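Local coordinates for protein glycerophosphodiester phosphodiesterase (Thermotoga maritima, PDB 1O1Z) that belongs to the glycerophosphodiester phosphodiesterase family and adopts a TIM-barrel fold, at residues F131-D135 and L136-D140. Residues are numbered along the deposited sequence; the frame is centred on the assembly and turned at random.
Sequences FSSFD and LDLLD
Asp-135 caps the helix that starts at Leu-136, turning its side chain back over the first turn after strand 129-133 has ended. Its CB lies 4.0 Å from CB of Leu-138, and CG, set anti to the backbone N (chi1 -170°), lies 3.5 Å from Leu-138 CB; the two side chains cross at about a right angle. At the tip both carboxylate oxygens lie against Leu-138 CB, OD1 at 3.5 Å and OD2 at 3.7 Å. OD1 also accepts from Leu-138 N at 3.2 Å, the N-H approaching from above the carboxylate plane, 62° out of it. A water donates to OD1 and accepts from Asp-137 N, serving a second N-H of the first turn through the same oxygen. The main chain adds a weak bond, Leu-139 N to Asp-135 O at 3.4 Å.

The backbone N of Asp-135 is held in turn by Ser-133 OG, which accepts from it at 2.9 Å, closing an ST turn. Leu-139 sends CD1 to 3.8 Å from Ser-133 N, and Leu-136 CD2 packs against the carbonyl oxygen of Ser-133. Beyond the segments, Leu-136 leans on Phe-163 of helix 160-170, and Asp-137 and Asp-140 both form salt bridges to Arg-166. The contact forms the strand-to-helix turn of a beta-alpha-beta unit in the barrel, completed by strand 148-151. A carboxylate beside the N-terminal N-H groups would be expected to interact favourably with the helix dipole and to be stabilised in its ionised form.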
loop_
_atom_site.group_PDB
_atom_site.type_symbol
_atom_site.label_atom_id
_atom_site.label_comp_id
_atom_site.label_asym_id
_atom_site.label_seq_id
_atom_site.Cartn_x
_atom_site.Cartn_y
_atom_site.Cartn_z
ATOM N N PHE A 131 -7.317 -1.784 1.193
ATOM C CA PHE A 131 -6.652 -2.082 2.474
ATOM C C PHE A 131 -5.742 -3.260 2.274
ATOM O O PHE A 131 -6.170 -4.284 1.749
ATOM C CB PHE A 131 -7.682 -2.404 3.560
ATOM C CG PHE A 131 -8.690 -1.300 3.731
ATOM C CD1 PHE A 131 -8.336 -0.135 4.427
ATOM C CD2 PHE A 131 -9.946 -1.379 3.148
ATOM C CE1 PHE A 131 -9.287 0.905 4.560
ATOM C CE2 PHE A 131 -10.852 -0.332 3.282
ATOM C CZ PHE A 131 -10.489 0.810 4.005
ATOM N N SER A 132 -4.498 -3.161 2.706
ATOM C CA SER A 132 -3.604 -4.277 2.592
ATOM C C SER A 132 -2.861 -4.479 3.896
ATOM O O SER A 132 -2.822 -3.609 4.779
ATOM C CB SER A 132 -2.619 -4.093 1.439
ATOM O OG SER A 132 -1.860 -2.898 1.590
ATOM N N SER A 133 -2.306 -5.673 4.032
ATOM C CA SER A 133 -1.558 -6.046 5.220
ATOM C C SER A 133 -0.845 -7.357 4.964
ATOM O O SER A 133 -1.304 -8.202 4.181
ATOM C CB SER A 133 -2.481 -6.195 6.436
ATOM O OG SER A 133 -1.743 -6.505 7.619
ATOM N N PHE A 134 0.287 -7.561 5.656
ATOM C CA PHE A 134 0.897 -8.878 5.702
ATOM C C PHE A 134 0.163 -9.827 6.691
ATOM O O PHE A 134 0.403 -11.033 6.705
ATOM C CB PHE A 134 2.386 -8.743 6.117
ATOM C CG PHE A 134 3.274 -8.129 5.056
ATOM C CD1 PHE A 134 3.796 -8.915 4.043
ATOM C CD2 PHE A 134 3.554 -6.782 5.057
ATOM C CE1 PHE A 134 4.630 -8.363 3.065
ATOM C CE2 PHE A 134 4.358 -6.220 4.065
ATOM C CZ PHE A 134 4.881 -7.032 3.064
ATOM N N ASP A 135 -0.741 -9.246 7.497
ATOM C CA ASP A 135 -1.581 -9.982 8.452
ATOM C C ASP A 135 -2.856 -10.433 7.738
ATOM O O ASP A 135 -3.870 -9.736 7.708
ATOM C CB ASP A 135 -1.878 -9.048 9.613
ATOM C CG ASP A 135 -2.519 -9.709 10.795
ATOM O OD1 ASP A 135 -3.085 -10.833 10.675
ATOM O OD2 ASP A 135 -2.498 -9.114 11.930
ATOM N N LEU A 136 -2.762 -11.588 7.096
ATOM C CA LEU A 136 -3.827 -12.025 6.216
ATOM C C LEU A 136 -5.099 -12.342 7.018
ATOM O O LEU A 136 -6.205 -12.073 6.557
ATOM C CB LEU A 136 -3.379 -13.222 5.377
ATOM C CG LEU A 136 -2.058 -12.985 4.634
ATOM C CD1 LEU A 136 -1.850 -14.188 3.722
ATOM C CD2 LEU A 136 -2.029 -11.699 3.864
ATOM N N ASP A 137 -4.943 -12.895 8.215
ATOM C CA ASP A 137 -6.105 -13.199 9.057
ATOM C C ASP A 137 -6.854 -11.925 9.413
ATOM O O ASP A 137 -8.075 -11.925 9.486
ATOM C CB ASP A 137 -5.737 -13.909 10.339
ATOM C CG ASP A 137 -5.170 -15.297 10.145
ATOM O OD1 ASP A 137 -5.168 -15.858 9.019
ATOM O OD2 ASP A 137 -4.721 -15.923 11.141
ATOM N N LEU A 138 -6.141 -10.848 9.694
ATOM C CA LEU A 138 -6.780 -9.577 10.043
ATOM C C LEU A 138 -7.717 -9.137 8.926
ATOM O O LEU A 138 -8.856 -8.727 9.175
ATOM C CB LEU A 138 -5.729 -8.506 10.310
ATOM C CG LEU A 138 -6.251 -7.073 10.423
ATOM C CD1 LEU A 138 -7.152 -6.953 11.632
ATOM C CD2 LEU A 138 -5.078 -6.110 10.471
ATOM N N LEU A 139 -7.230 -9.241 7.695
ATOM C CA LEU A 139 -8.036 -8.807 6.544
ATOM C C LEU A 139 -9.270 -9.686 6.432
ATOM O O LEU A 139 -10.390 -9.191 6.275
ATOM C CB LEU A 139 -7.214 -8.851 5.258
ATOM C CG LEU A 139 -6.024 -7.881 5.256
ATOM C CD1 LEU A 139 -5.132 -8.144 4.035
ATOM C CD2 LEU A 139 -6.484 -6.439 5.303
ATOM N N ASP A 140 -9.075 -10.996 6.506
ATOM C CA ASP A 140 -10.204 -11.921 6.359
ATOM C C ASP A 140 -11.234 -11.778 7.475
ATOM O O ASP A 140 -12.424 -12.030 7.246
ATOM C CB ASP A 140 -9.750 -13.359 6.313
ATOM C CG ASP A 140 -8.899 -13.694 5.112
ATOM O OD1 ASP A 140 -8.984 -13.031 4.065
ATOM O OD2 ASP A 140 -8.181 -14.718 5.141
HETATM O O HOH W 1 -2.418 -13.585 9.706
#